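Local coordinates for protein CurF (Lyngbya majuscula, PDB 5DP2) that probably catalyses NADPH-dependent cyclopropane ring formation in curacin A biosynthesis, as an unusual member of the enoyl reductase family, at residues A[13-26]-A[318-330]. Residues are numbered along the deposited sequence; the frame is centred on the assembly and turned at random.
Sequences LRIPSYGLLKNLTW and SEDVVEAFRHLQH
Leu-24 lays its CD1 methyl over one face of the Phe-325 ring, a CH-pi contact 3.7 Å from the ring centroid and 13° off its normal. The contact is part of the packing of the N-terminal antiparallel strand pair, 11-14 and 25-28, with its connecting loop, against helix 321-329 of this medium-chain reductase fold; the far end of that helix carries Leu-328, which touches the bound NADP. Leu-13 CD2 also reaches the Phe-325 ring, 4.0 Å from CE1, and its CD1 sits against Val-321 CG1 and over one face of the Trp-26 ring. Farther along, Leu-21 CD1 lies between Arg-326 CG, 3.6 Å away, and Gln-329 OE1, 3.2 Å away; helix 50-57 adds Val-56 against both Leu-21 and Leu-24. Beside Leu-21, a water accepts from Lys-22 N and Arg-326 NH2. The guanidinium also bonds through NH1 to Glu-323 OE2 at 2.9 Å in a salt bridge, and Val-322 CG1 lies over one of its faces. At the start of the helix, with CG anti to the carbonyl carbon (chi1 -72°), the Trp-26 indole points its NE1 edge at Ser-318 O and donates to it at 2.9 Å (N-H...O 156°). A phenylalanine here would probably leave Ser-318 O without its cross-segment donor and give Leu-13 CD1 a smaller face to rest on. Trp-26 NE1 and Val-321 N reach Ser-318 O from opposite faces of its carbonyl plane.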
ATOM      1  N   LEU A  13      -5.705  11.997 -14.162  1.00  5.24           N
ATOM      2  CA  LEU A  13      -4.254  12.232 -14.083  1.00  5.50           C
ATOM      3  C   LEU A  13      -3.551  11.338 -15.103  1.00  5.53           C
ATOM      4  O   LEU A  13      -3.752  10.128 -15.153  1.00  5.75           O
ATOM      5  CB  LEU A  13      -3.783  11.909 -12.656  1.00  5.35           C
ATOM      6  CG  LEU A  13      -2.358  12.358 -12.328  1.00  6.26           C
ATOM      7  CD1 LEU A  13      -2.246  13.858 -12.325  1.00  7.62           C
ATOM      8  CD2 LEU A  13      -1.977  11.789 -10.958  1.00  6.54           C
ATOM      9  N   ARG A  14      -2.687  11.966 -15.922  1.00  5.84           N
ATOM     10  CA  ARG A  14      -2.008  11.282 -17.005  1.00  6.26           C
ATOM     11  C   ARG A  14      -0.600  11.836 -17.164  1.00  6.66           C
ATOM     12  O   ARG A  14      -0.268  12.879 -16.602  1.00  7.94           O
ATOM     13  CB  ARG A  14      -2.799  11.451 -18.325  1.00  6.46           C
ATOM     14  CG  ARG A  14      -4.219  10.890 -18.291  1.00  6.30           C
ATOM     15  CD  ARG A  14      -4.278   9.372 -18.299  1.00  6.18           C
ATOM     16  NE  ARG A  14      -4.132   8.838 -19.670  1.00  6.67           N
ATOM     17  CZ  ARG A  14      -5.144   8.817 -20.545  1.00  6.84           C
ATOM     18  NH1 ARG A  14      -6.375   9.113 -20.185  1.00  7.07           N
ATOM     19  NH2 ARG A  14      -4.913   8.473 -21.809  1.00  7.98           N
ATOM     20  N   ILE A  15       0.203  11.134 -17.955  1.00  7.10           N
ATOM     21  CA  ILE A  15       1.529  11.607 -18.352  1.00  7.79           C
ATOM     22  C   ILE A  15       1.693  11.445 -19.864  1.00  8.75           C
ATOM     23  O   ILE A  15       1.121  10.539 -20.465  1.00  9.85           O
ATOM     24  CB  ILE A  15       2.659  10.850 -17.625  1.00  8.42           C
ATOM     25  CG1 ILE A  15       2.552   9.338 -17.803  1.00  8.83           C
ATOM     26  CG2 ILE A  15       2.711  11.237 -16.159  1.00  9.17           C
ATOM     27  CD1 ILE A  15       3.730   8.555 -17.264  1.00  9.92           C
ATOM     28  N   PRO A  16       2.574  12.268 -20.466  1.00 10.07           N
ATOM     29  CA  PRO A  16       2.854  12.121 -21.888  1.00 11.81           C
ATOM     30  C   PRO A  16       3.958  11.114 -22.171  1.00 11.89           C
ATOM     31  O   PRO A  16       4.092  10.644 -23.316  1.00 14.31           O
ATOM     32  CB  PRO A  16       3.309  13.521 -22.289  1.00 13.98           C
ATOM     33  CG  PRO A  16       3.940  14.078 -21.060  1.00 14.17           C
ATOM     34  CD  PRO A  16       3.071  13.552 -19.945  1.00 12.25           C
ATOM     35  N   SER A  17       4.780  10.820 -21.171  1.00 11.80           N
ATOM     36  CA  SER A  17       6.029  10.079 -21.343  1.00 12.13           C
ATOM     37  C   SER A  17       6.555   9.855 -19.923  1.00 11.19           C
ATOM     38  O   SER A  17       6.110  10.519 -18.974  1.00 11.47           O
ATOM     39  CB  SER A  17       7.060  10.855 -22.167  1.00 15.33           C
ATOM     40  OG  SER A  17       7.306  12.126 -21.593  1.00 17.98           O
ATOM     41  N   TYR A  18       7.525   8.958 -19.791  1.00 11.35           N
ATOM     42  CA  TYR A  18       8.141   8.644 -18.500  1.00 10.85           C
ATOM     43  C   TYR A  18       9.347   9.532 -18.219  1.00 11.94           C
ATOM     44  O   TYR A  18      10.039   9.996 -19.148  1.00 15.00           O
ATOM     45  CB  TYR A  18       8.609   7.196 -18.490  1.00 10.42           C
ATOM     46  CG  TYR A  18       7.482   6.196 -18.566  1.00  9.69           C
ATOM     47  CD1 TYR A  18       6.479   6.204 -17.622  1.00  9.00           C
ATOM     48  CD2 TYR A  18       7.405   5.235 -19.565  1.00 10.96           C
ATOM     49  CE1 TYR A  18       5.429   5.291 -17.669  1.00  9.07           C
ATOM     50  CE2 TYR A  18       6.351   4.307 -19.618  1.00 10.76           C
ATOM     51  CZ  TYR A  18       5.361   4.349 -18.654  1.00  8.89           C
ATOM     52  OH  TYR A  18       4.290   3.463 -18.649  1.00 10.25           O
ATOM     53  N   GLY A  19       9.602   9.756 -16.931  1.00 11.60           N
ATOM     54  CA  GLY A  19      10.880  10.286 -16.468  1.00 12.94           C
ATOM     55  C   GLY A  19      10.847  11.442 -15.502  1.00 12.19           C
ATOM     56  O   GLY A  19      11.833  11.649 -14.772  1.00 16.15           O
ATOM     57  N   LEU A  20       9.772  12.231 -15.500  1.00 10.84           N
ATOM     58  CA  LEU A  20       9.695  13.431 -14.645  1.00 11.00           C
ATOM     59  C   LEU A  20       8.333  13.560 -13.969  1.00 10.20           C
ATOM     60  O   LEU A  20       7.291  13.486 -14.641  1.00 10.35           O
ATOM     61  CB  LEU A  20       9.952  14.712 -15.396  1.00 13.38           C
ATOM     62  CG  LEU A  20      11.357  14.936 -15.972  1.00 15.31           C
ATOM     63  CD1 LEU A  20      11.398  16.272 -16.664  1.00 17.61           C
ATOM     64  CD2 LEU A  20      12.476  14.859 -14.935  1.00 15.85           C
ATOM     65  N   LEU A  21       8.331  13.809 -12.663  1.00  9.91           N
ATOM     66  CA  LEU A  21       7.082  14.046 -11.947  1.00  9.39           C
ATOM     67  C   LEU A  21       6.354  15.281 -12.475  1.00  9.75           C
ATOM     68  O   LEU A  21       5.114  15.316 -12.469  1.00 10.20           O
ATOM     69  CB  LEU A  21       7.316  14.174 -10.431  1.00 10.28           C
ATOM     70  CG  LEU A  21       7.891  12.926  -9.747  1.00 12.15           C
ATOM     71  CD1 LEU A  21       8.006  13.158  -8.257  1.00 14.16           C
ATOM     72  CD2 LEU A  21       7.072  11.689 -10.045  1.00 13.06           C
ATOM     73  N   LYS A  22       7.102  16.296 -12.928  1.00 10.76           N
ATOM     74  CA  LYS A  22       6.448  17.537 -13.334  1.00 13.15           C
ATOM     75  C   LYS A  22       5.561  17.349 -14.547  1.00 13.19           C
ATOM     76  O   LYS A  22       4.756  18.225 -14.868  1.00 15.10           O
ATOM     77  CB  LYS A  22       7.445  18.670 -13.560  1.00 16.82           C
ATOM     78  CG  LYS A  22       8.299  18.507 -14.803  1.00 19.68           C
ATOM     79  CD  LYS A  22       9.461  19.493 -14.873  1.00 27.47           C
ATOM     80  CE  LYS A  22       9.066  20.809 -15.505  1.00 33.41           C
ATOM     81  NZ  LYS A  22      10.245  21.723 -15.578  1.00 34.54           N
ATOM     82  N   ASN A  23       5.703  16.243 -15.267  1.00 12.28           N
ATOM     83  CA  ASN A  23       4.833  16.015 -16.416  1.00 13.85           C
ATOM     84  C   ASN A  23       3.468  15.392 -16.082  1.00 11.50           C
ATOM     85  O   ASN A  23       2.627  15.228 -16.984  1.00 11.76           O
ATOM     86  CB  ASN A  23       5.526  15.162 -17.469  1.00 16.95           C
ATOM     87  CG  ASN A  23       6.701  15.852 -18.136  1.00 22.05           C
ATOM     88  OD1 ASN A  23       6.670  17.052 -18.431  1.00 26.07           O
ATOM     89  ND2 ASN A  23       7.718  15.069 -18.442  1.00 23.17           N
ATOM     90  N   LEU A  24       3.204  15.100 -14.808  1.00 10.01           N
ATOM     91  CA  LEU A  24       1.845  14.712 -14.397  1.00  8.79           C
ATOM     92  C   LEU A  24       0.891  15.868 -14.731  1.00  8.97           C
ATOM     93  O   LEU A  24       1.163  17.010 -14.389  1.00 12.62           O
ATOM     94  CB  LEU A  24       1.829  14.442 -12.898  1.00  9.13           C
ATOM     95  CG  LEU A  24       2.430  13.098 -12.484  1.00  9.04           C
ATOM     96  CD1 LEU A  24       2.814  13.107 -11.014  1.00 10.35           C
ATOM     97  CD2 LEU A  24       1.459  11.964 -12.794  1.00  8.66           C
ATOM     98  N   THR A  25      -0.234  15.531 -15.365  1.00  8.59           N
ATOM     99  CA  THR A  25      -1.165  16.474 -15.953  0.58  9.63           C
ATOM    100  C   THR A  25      -2.606  16.012 -15.685  1.00  7.99           C
ATOM    101  O   THR A  25      -2.906  14.847 -15.892  1.00  8.90           O
ATOM    102  CB  THR A  25      -0.917  16.498 -17.488  0.58 12.02           C
ATOM    103  OG1 THR A  25       0.462  16.811 -17.765  0.58 14.60           O
ATOM    104  CG2 THR A  25      -1.843  17.476 -18.199  0.58 13.11           C
ATOM    105  N   TRP A  26      -3.513  16.923 -15.335  1.00  8.38           N
ATOM    106  CA  TRP A  26      -4.938  16.621 -15.272  1.00  8.04           C
ATOM    107  C   TRP A  26      -5.518  16.777 -16.690  1.00  8.24           C
ATOM    108  O   TRP A  26      -5.693  17.885 -17.178  1.00 13.68           O
ATOM    109  CB  TRP A  26      -5.650  17.536 -14.288  1.00  8.85           C
ATOM    110  CG  TRP A  26      -5.329  17.222 -12.840  1.00  9.01           C
ATOM    111  CD1 TRP A  26      -4.585  17.971 -11.967  1.00 11.19           C
ATOM    112  CD2 TRP A  26      -5.759  16.055 -12.110  1.00  8.46           C
ATOM    113  NE1 TRP A  26      -4.521  17.333 -10.748  1.00 12.85           N
ATOM    114  CE2 TRP A  26      -5.241  16.165 -10.813  1.00 10.92           C
ATOM    115  CE3 TRP A  26      -6.543  14.927 -12.435  1.00  8.53           C
ATOM    116  CZ2 TRP A  26      -5.474  15.200  -9.840  1.00 12.08           C
ATOM    117  CZ3 TRP A  26      -6.798  13.980 -11.450  1.00  9.41           C
ATOM    118  CH2 TRP A  26      -6.258  14.122 -10.168  1.00 11.07           C
ATOM    119  N   SER A 318      -5.795  18.589  -5.148  1.00  8.54           N
ATOM    120  CA  SER A 318      -5.521  18.039  -6.462  1.00  9.20           C
ATOM    121  C   SER A 318      -4.638  18.925  -7.336  1.00  8.69           C
ATOM    122  O   SER A 318      -3.828  18.394  -8.113  1.00  8.95           O
ATOM    123  CB  SER A 318      -6.827  17.756  -7.208  1.00 11.50           C
ATOM    124  OG  SER A 318      -7.590  18.947  -7.376  1.00 13.55           O
ATOM    125  N   GLU A 319      -4.757  20.244  -7.208  1.00  8.99           N
ATOM    126  CA  GLU A 319      -3.908  21.113  -8.015  0.50  9.37           C
ATOM    127  C   GLU A 319      -2.426  20.987  -7.665  1.00  9.49           C
ATOM    128  O   GLU A 319      -1.584  21.355  -8.485  1.00 12.18           O
ATOM    129  CB  GLU A 319      -4.362  22.573  -7.965  0.50 10.04           C
ATOM    130  CG  GLU A 319      -4.251  23.281  -6.615  0.50 11.02           C
ATOM    131  CD  GLU A 319      -5.471  23.177  -5.692  0.50 11.93           C
ATOM    132  OE1 GLU A 319      -6.332  22.285  -5.895  0.50 11.11           O
ATOM    133  OE2 GLU A 319      -5.548  24.005  -4.747  0.50 14.22           O
ATOM    134  N   ASP A 320      -2.119  20.459  -6.490  1.00  8.30           N
ATOM    135  CA  ASP A 320      -0.755  20.263  -6.021  0.62  8.47           C
ATOM    136  C   ASP A 320      -0.316  18.808  -6.126  1.00  8.37           C
ATOM    137  O   ASP A 320       0.562  18.369  -5.382  1.00  8.72           O
ATOM    138  CB  ASP A 320      -0.621  20.747  -4.576  0.62  9.52           C
ATOM    139  CG  ASP A 320      -0.859  22.222  -4.432  0.62 12.16           C
ATOM    140  OD1 ASP A 320      -0.747  22.943  -5.438  0.62 14.02           O
ATOM    141  OD2 ASP A 320      -1.141  22.663  -3.312  0.62 17.89           O
ATOM    142  N   VAL A 321      -0.887  18.053  -7.076  1.00  8.20           N
ATOM    143  CA  VAL A 321      -0.563  16.643  -7.189  1.00  8.11           C
ATOM    144  C   VAL A 321       0.927  16.389  -7.487  1.00  7.99           C
ATOM    145  O   VAL A 321       1.469  15.400  -6.989  1.00  7.99           O
ATOM    146  CB  VAL A 321      -1.494  15.963  -8.242  1.00  9.05           C
ATOM    147  CG1 VAL A 321      -1.267  16.499  -9.657  1.00 10.29           C
ATOM    148  CG2 VAL A 321      -1.374  14.457  -8.188  1.00 10.00           C
ATOM    149  N   VAL A 322       1.591  17.254  -8.248  1.00  8.37           N
ATOM    150  CA  VAL A 322       3.018  17.033  -8.490  1.00  8.90           C
ATOM    151  C   VAL A 322       3.794  17.096  -7.158  1.00  8.87           C
ATOM    152  O   VAL A 322       4.646  16.247  -6.883  1.00  9.25           O
ATOM    153  CB  VAL A 322       3.576  18.054  -9.511  1.00 10.64           C
ATOM    154  CG1 VAL A 322       5.097  17.978  -9.588  1.00 12.01           C
ATOM    155  CG2 VAL A 322       2.977  17.794 -10.892  1.00 11.50           C
ATOM    156  N   GLU A 323       3.505  18.113  -6.351  1.00  9.42           N
ATOM    157  CA  GLU A 323       4.142  18.229  -5.049  1.00 10.03           C
ATOM    158  C   GLU A 323       3.799  17.050  -4.123  1.00  8.28           C
ATOM    159  O   GLU A 323       4.634  16.650  -3.304  1.00  8.81           O
ATOM    160  CB  GLU A 323       3.821  19.550  -4.384  1.00 12.42           C
ATOM    161  CG  GLU A 323       4.491  20.726  -5.097  1.00 17.45           C
ATOM    162  CD  GLU A 323       6.011  20.565  -5.291  1.00 24.39           C
ATOM    163  OE1 GLU A 323       6.733  20.117  -4.368  1.00 27.60           O
ATOM    164  OE2 GLU A 323       6.518  20.908  -6.381  1.00 38.50           O
ATOM    165  N   ALA A 324       2.583  16.498  -4.229  1.00  7.41           N
ATOM    166  CA  ALA A 324       2.225  15.325  -3.435  1.00  7.30           C
ATOM    167  C   ALA A 324       3.129  14.132  -3.802  1.00  6.79           C
ATOM    168  O   ALA A 324       3.654  13.432  -2.946  1.00  7.13           O
ATOM    169  CB  ALA A 324       0.769  14.979  -3.670  1.00  7.62           C
ATOM    170  N   PHE A 325       3.302  13.894  -5.123  1.00  6.82           N
ATOM    171  CA  PHE A 325       4.186  12.837  -5.570  1.00  7.15           C
ATOM    172  C   PHE A 325       5.622  13.102  -5.123  1.00  7.83           C
ATOM    173  O   PHE A 325       6.328  12.184  -4.700  1.00  8.26           O
ATOM    174  CB  PHE A 325       4.144  12.647  -7.103  1.00  7.69           C
ATOM    175  CG  PHE A 325       3.038  11.737  -7.629  1.00  7.07           C
ATOM    176  CD1 PHE A 325       1.701  12.057  -7.509  1.00  6.99           C
ATOM    177  CD2 PHE A 325       3.358  10.572  -8.305  1.00  7.33           C
ATOM    178  CE1 PHE A 325       0.714  11.213  -8.021  1.00  7.40           C
ATOM    179  CE2 PHE A 325       2.385   9.728  -8.834  1.00  8.02           C
ATOM    180  CZ  PHE A 325       1.047  10.065  -8.703  1.00  7.73           C
ATOM    181  N   ARG A 326       6.062  14.364  -5.206  1.00  8.44           N
ATOM    182  CA  ARG A 326       7.429  14.708  -4.792  1.00  9.45           C
ATOM    183  C   ARG A 326       7.642  14.514  -3.304  1.00  9.01           C
ATOM    184  O   ARG A 326       8.742  14.140  -2.875  1.00 10.58           O
ATOM    185  CB  ARG A 326       7.751  16.153  -5.176  1.00 11.83           C
ATOM    186  CG  ARG A 326       8.121  16.347  -6.615  1.00 15.28           C
ATOM    187  CD  ARG A 326       8.408  17.800  -6.913  1.00 18.10           C
ATOM    188  NE  ARG A 326       8.864  17.886  -8.285  1.00 20.32           N
ATOM    189  CZ  ARG A 326       8.705  18.937  -9.078  1.00 23.61           C
ATOM    190  NH1 ARG A 326       8.127  20.041  -8.615  1.00 26.87           N
ATOM    191  NH2 ARG A 326       9.158  18.911 -10.335  1.00 25.01           N
ATOM    192  N   HIS A 327       6.597  14.754  -2.510  1.00  8.74           N
ATOM    193  CA  HIS A 327       6.682  14.593  -1.054  1.00  8.91           C
ATOM    194  C   HIS A 327       7.033  13.142  -0.740  1.00  8.56           C
ATOM    195  O   HIS A 327       7.826  12.842   0.150  1.00 10.36           O
ATOM    196  CB  HIS A 327       5.367  15.039  -0.424  1.00  9.82           C
ATOM    197  CG  HIS A 327       5.407  15.218   1.060  1.00 11.02           C
ATOM    198  ND1 HIS A 327       5.812  16.377   1.681  1.00 14.10           N
ATOM    199  CD2 HIS A 327       4.999  14.385   2.049  1.00 11.60           C
ATOM    200  CE1 HIS A 327       5.665  16.239   2.992  1.00 14.64           C
ATOM    201  NE2 HIS A 327       5.190  15.031   3.237  1.00 14.46           N
ATOM    202  N   LEU A 328       6.414  12.210  -1.483  1.00  8.18           N
ATOM    203  CA  LEU A 328       6.703  10.780  -1.322  1.00  8.07           C
ATOM    204  C   LEU A 328       8.062  10.414  -1.918  1.00  8.04           C
ATOM    205  O   LEU A 328       8.846   9.705  -1.280  1.00  9.21           O
ATOM    206  CB  LEU A 328       5.559   9.942  -1.941  1.00  7.84           C
ATOM    207  CG  LEU A 328       5.669   8.451  -1.687  1.00  8.11           C
ATOM    208  CD1 LEU A 328       5.862   8.079  -0.225  1.00 10.29           C
ATOM    209  CD2 LEU A 328       4.458   7.766  -2.278  1.00  9.02           C
ATOM    210  N   GLN A 329       8.380  10.938  -3.102  1.00  8.53           N
ATOM    211  CA  GLN A 329       9.686  10.666  -3.710  1.00  9.03           C
ATOM    212  C   GLN A 329      10.847  11.052  -2.792  1.00  9.46           C
ATOM    213  O   GLN A 329      11.807  10.294  -2.666  1.00 11.66           O
ATOM    214  CB  GLN A 329       9.812  11.446  -5.006  1.00 10.02           C
ATOM    215  CG  GLN A 329      11.137  11.249  -5.716  1.00 12.51           C
ATOM    216  CD  GLN A 329      11.399  12.267  -6.818  1.00 14.76           C
ATOM    217  OE1 GLN A 329      10.827  13.370  -6.824  1.00 17.26           O
ATOM    218  NE2 GLN A 329      12.278  11.915  -7.741  1.00 18.67           N
ATOM    219  N   HIS A 330      10.752  12.232  -2.178  1.00  9.13           N
ATOM    220  CA  HIS A 330      11.786  12.744  -1.268  1.00 10.61           C
ATOM    221  C   HIS A 330      11.635  12.222   0.155  1.00 10.50           C
ATOM    222  O   HIS A 330      12.429  12.562   1.018  1.00 12.11           O
ATOM    223  CB  HIS A 330      11.786  14.275  -1.288  1.00 11.80           C
ATOM    224  CG  HIS A 330      12.192  14.870  -2.593  1.00 13.46           C
ATOM    225  ND1 HIS A 330      13.118  14.285  -3.430  1.00 16.75           N
ATOM    226  CD2 HIS A 330      11.769  15.988  -3.216  1.00 17.11           C
ATOM    227  CE1 HIS A 330      13.237  15.018  -4.520  1.00 16.91           C
ATOM    228  NE2 HIS A 330      12.443  16.065  -4.404  1.00 19.57           N
TER
HETATM  229  O   HOH W   1      10.194  16.498 -11.872  1.00 23.97           O